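Local coordinates for protein PrgB (Enterococcus faecalis, PDB 6EVU) that binds and compacts DNA as a cell-wall adhesin, promoting aggregation, biofilm formation and conjugation, here represented by its adhesin domain, at residues Ile26-Gln34 against Leu117-Ile126. Residues are numbered along the deposited sequence; the frame is centred on the assembly and turned at random.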
loop_
_atom_site.group_PDB
_atom_site.type_symbol
_atom_site.label_atom_id
_atom_site.label_comp_id
_atom_site.label_asym_id
_atom_site.label_seq_id
_atom_site.Cartn_x
_atom_site.Cartn_y
_atom_site.Cartn_z
ATOM N N ILE A 26 -5.618 8.017 -19.168
ATOM C CA ILE A 26 -5.602 8.518 -17.798
ATOM C C ILE A 26 -4.893 9.858 -17.813
ATOM O O ILE A 26 -3.718 9.933 -18.181
ATOM C CB ILE A 26 -4.881 7.547 -16.869
ATOM C CG1 ILE A 26 -5.423 6.140 -17.055
ATOM C CG2 ILE A 26 -5.049 8.023 -15.443
ATOM C CD1 ILE A 26 -4.353 5.093 -16.866
ATOM N N SER A 27 -5.588 10.914 -17.426
ATOM C CA SER A 27 -4.905 12.194 -17.270
ATOM C C SER A 27 -4.057 12.185 -15.987
ATOM O O SER A 27 -4.524 11.789 -14.911
ATOM C CB SER A 27 -5.908 13.353 -17.264
ATOM O OG SER A 27 -6.748 13.338 -16.118
ATOM N N LYS A 28 -2.789 12.593 -16.115
ATOM C CA LYS A 28 -1.902 12.693 -14.958
ATOM C C LYS A 28 -1.866 14.133 -14.437
ATOM O O LYS A 28 -0.845 14.810 -14.423
ATOM C CB LYS A 28 -0.513 12.170 -15.302
ATOM C CG LYS A 28 -0.451 11.205 -16.505
ATOM C CD LYS A 28 -0.701 9.718 -16.176
ATOM C CE LYS A 28 -0.162 8.792 -17.290
ATOM N NZ LYS A 28 -0.001 7.354 -16.889
ATOM N N ASN A 29 -3.017 14.571 -13.938
ATOM C CA ASN A 29 -3.139 15.930 -13.414
ATOM C C ASN A 29 -2.427 16.079 -12.074
ATOM O O ASN A 29 -1.796 17.110 -11.798
ATOM C CB ASN A 29 -4.620 16.268 -13.257
ATOM C CG ASN A 29 -5.465 15.707 -14.387
ATOM O OD1 ASN A 29 -6.237 14.745 -14.213
ATOM N ND2 ASN A 29 -5.312 16.306 -15.563
ATOM N N LEU A 30 -2.542 15.072 -11.234
ATOM C CA LEU A 30 -1.893 15.053 -9.939
ATOM C C LEU A 30 -0.497 14.481 -10.102
ATOM O O LEU A 30 -0.333 13.392 -10.670
ATOM C CB LEU A 30 -2.697 14.179 -8.976
ATOM C CG LEU A 30 -2.034 13.976 -7.613
ATOM C CD1 LEU A 30 -2.012 15.317 -6.848
ATOM C CD2 LEU A 30 -2.742 12.846 -6.810
ATOM N N VAL A 31 0.504 15.224 -9.641
ATOM C CA VAL A 31 1.895 14.783 -9.639
ATOM C C VAL A 31 2.315 14.551 -8.188
ATOM O O VAL A 31 2.480 15.504 -7.418
ATOM C CB VAL A 31 2.806 15.812 -10.321
ATOM C CG1 VAL A 31 4.290 15.305 -10.393
ATOM C CG2 VAL A 31 2.235 16.198 -11.734
ATOM N N PHE A 32 2.567 13.288 -7.851
ATOM C CA PHE A 32 3.016 12.927 -6.518
ATOM C C PHE A 32 3.955 11.735 -6.713
ATOM O O PHE A 32 3.601 10.566 -6.595
ATOM C CB PHE A 32 1.850 12.625 -5.567
ATOM C CG PHE A 32 2.248 12.781 -4.123
ATOM C CD1 PHE A 32 2.067 13.976 -3.496
ATOM C CD2 PHE A 32 2.872 11.766 -3.429
ATOM C CE1 PHE A 32 2.480 14.135 -2.170
ATOM C CE2 PHE A 32 3.268 11.930 -2.096
ATOM C CZ PHE A 32 3.077 13.106 -1.503
ATOM N N ASP A 33 5.207 12.045 -6.993
ATOM C CA ASP A 33 6.185 11.046 -7.430
ATOM C C ASP A 33 7.562 11.523 -6.976
ATOM O O ASP A 33 7.671 12.488 -6.223
ATOM C CB ASP A 33 6.071 10.831 -8.944
ATOM C CG ASP A 33 6.322 12.101 -9.734
ATOM O OD1 ASP A 33 7.009 13.009 -9.258
ATOM O OD2 ASP A 33 5.801 12.169 -10.864
ATOM N N GLN A 34 8.644 10.873 -7.453
ATOM C CA GLN A 34 9.962 11.239 -6.932
ATOM C C GLN A 34 10.298 12.719 -7.177
ATOM O O GLN A 34 11.085 13.322 -6.428
ATOM C CB GLN A 34 11.060 10.372 -7.576
ATOM C CG GLN A 34 12.289 10.076 -6.689
ATOM C CD GLN A 34 11.947 9.585 -5.271
ATOM O OE1 GLN A 34 12.221 10.260 -4.276
ATOM N NE2 GLN A 34 11.320 8.403 -5.184
ATOM N N LEU A 117 7.162 19.706 0.555
ATOM C CA LEU A 117 6.954 19.038 -0.722
ATOM C C LEU A 117 6.938 20.013 -1.893
ATOM O O LEU A 117 6.680 21.209 -1.747
ATOM C CB LEU A 117 5.609 18.310 -0.728
ATOM C CG LEU A 117 5.365 17.352 0.420
ATOM C CD1 LEU A 117 3.913 16.789 0.347
ATOM C CD2 LEU A 117 6.389 16.266 0.393
ATOM N N ASN A 118 7.137 19.466 -3.087
ATOM C CA ASN A 118 6.946 20.249 -4.301
ATOM C C ASN A 118 6.108 19.456 -5.297
ATOM O O ASN A 118 6.485 19.207 -6.442
ATOM C CB ASN A 118 8.300 20.690 -4.858
ATOM C CG ASN A 118 8.151 21.587 -6.059
ATOM O OD1 ASN A 118 7.299 22.469 -6.060
ATOM N ND2 ASN A 118 9.016 21.422 -7.046
ATOM N N ALA A 119 4.956 19.006 -4.824
ATOM C CA ALA A 119 3.972 18.297 -5.622
ATOM C C ALA A 119 3.079 19.315 -6.319
ATOM O O ALA A 119 3.254 20.534 -6.173
ATOM C CB ALA A 119 3.188 17.339 -4.732
ATOM N N SER A 120 2.155 18.830 -7.144
ATOM C CA SER A 120 1.305 19.765 -7.877
ATOM C C SER A 120 0.032 19.097 -8.349
ATOM O O SER A 120 -0.060 17.877 -8.458
ATOM C CB SER A 120 1.994 20.375 -9.097
ATOM O OG SER A 120 2.509 19.382 -9.982
ATOM N N TYR A 121 -0.930 19.941 -8.688
ATOM C CA TYR A 121 -2.158 19.455 -9.315
ATOM C C TYR A 121 -2.586 20.566 -10.242
ATOM O O TYR A 121 -2.917 21.657 -9.768
ATOM C CB TYR A 121 -3.251 19.133 -8.317
ATOM C CG TYR A 121 -4.581 18.895 -8.986
ATOM C CD1 TYR A 121 -4.805 17.740 -9.734
ATOM C CD2 TYR A 121 -5.608 19.827 -8.888
ATOM C CE1 TYR A 121 -6.049 17.496 -10.331
ATOM C CE2 TYR A 121 -6.842 19.617 -9.517
ATOM C CZ TYR A 121 -7.039 18.467 -10.254
ATOM O OH TYR A 121 -8.238 18.241 -10.861
ATOM N N LEU A 122 -2.543 20.287 -11.542
ATOM C CA LEU A 122 -2.805 21.281 -12.558
ATOM C C LEU A 122 -2.031 22.575 -12.274
ATOM O O LEU A 122 -2.590 23.671 -12.267
ATOM C CB LEU A 122 -4.303 21.564 -12.670
ATOM C CG LEU A 122 -5.302 20.424 -12.877
ATOM C CD1 LEU A 122 -6.731 20.905 -12.723
ATOM C CD2 LEU A 122 -5.108 19.857 -14.248
ATOM N N GLY A 123 -0.739 22.444 -11.988
ATOM C CA GLY A 123 0.075 23.615 -11.714
ATOM C C GLY A 123 -0.107 24.293 -10.358
ATOM O O GLY A 123 0.606 25.270 -10.088
ATOM N N ARG A 124 -1.041 23.840 -9.504
ATOM C CA ARG A 124 -1.135 24.335 -8.125
ATOM C C ARG A 124 -0.147 23.561 -7.274
ATOM O O ARG A 124 -0.166 22.330 -7.289
ATOM C CB ARG A 124 -2.543 24.164 -7.556
ATOM C CG ARG A 124 -3.554 24.896 -8.398
ATOM C CD ARG A 124 -4.936 24.276 -8.226
ATOM N NE ARG A 124 -5.388 24.309 -6.840
ATOM C CZ ARG A 124 -6.560 23.819 -6.446
ATOM N NH1 ARG A 124 -7.365 23.277 -7.350
ATOM N NH2 ARG A 124 -6.922 23.854 -5.161
ATOM N N LYS A 125 0.753 24.275 -6.590
ATOM C CA LYS A 125 1.798 23.623 -5.815
ATOM C C LYS A 125 1.246 23.024 -4.539
ATOM O O LYS A 125 0.534 23.694 -3.790
ATOM C CB LYS A 125 2.891 24.648 -5.491
ATOM C CG LYS A 125 4.028 24.042 -4.641
ATOM C CD LYS A 125 5.332 24.812 -4.976
ATOM C CE LYS A 125 6.327 24.813 -3.820
ATOM N NZ LYS A 125 7.714 25.196 -4.226
ATOM N N ILE A 126 1.586 21.751 -4.297
ATOM C CA ILE A 126 1.240 21.033 -3.076
ATOM C C ILE A 126 2.508 20.943 -2.245
ATOM O O ILE A 126 3.478 20.279 -2.635
ATOM C CB ILE A 126 0.675 19.644 -3.382
ATOM C CG1 ILE A 126 -0.697 19.831 -4.034
ATOM C CG2 ILE A 126 0.645 18.738 -2.070
ATOM C CD1 ILE A 126 -1.206 18.629 -4.750
HETATM O O HOH W 1 0.450 19.234 -12.346
#
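V31 and S120 face each other as an antiparallel hydrogen-bonded pair, where V31 N reaches S120 O at 3.0 Å in a nearly straight bond, while the return bond, from S120 N to V31 O, is weak. The S120 hydroxyl, turned between its backbone N and carbonyl carbon (chi1 54°), is small enough to lie against V31 CB and CG2, and meets a water that donates to N29 O. That carbonyl takes L122 N as well, from above its plane, at 3.3 Å, where the type I' turn Y121-R124 begins; L122 and G123 both have positive phi, which glycine accepts easily and leucine less so.

On the other face stand L30 and Y121. L30 extends CD1 over S120 O to meet I126 CD1 at 4.0 Å, the two branched chains crossing at about a right angle. At one end of the pairing, the broad Y121 ring has L122 CG over one face, while N29 CB approaches its CE1 obliquely at 3.5 Å; L122 CD2 lies beside N29 CB at 3.8 Å, the side chains running the same way. At the other end, the small A119 methyl rests against both V31 O and F32 CD1, and L117 CD1 closes on the edge of the F32 ring.

Through this short pairing, residues 30-31 join the hairpin of strands 119-121 and 124-137 in the large antiparallel sheet of the glucan-binding protein C-like domain. F177 of strand 169-179 packs against L30, F32 and I126, F193 meets Y121 edge-to-face, and the Y121 hydroxyl is bonded to S191 O and D188 N.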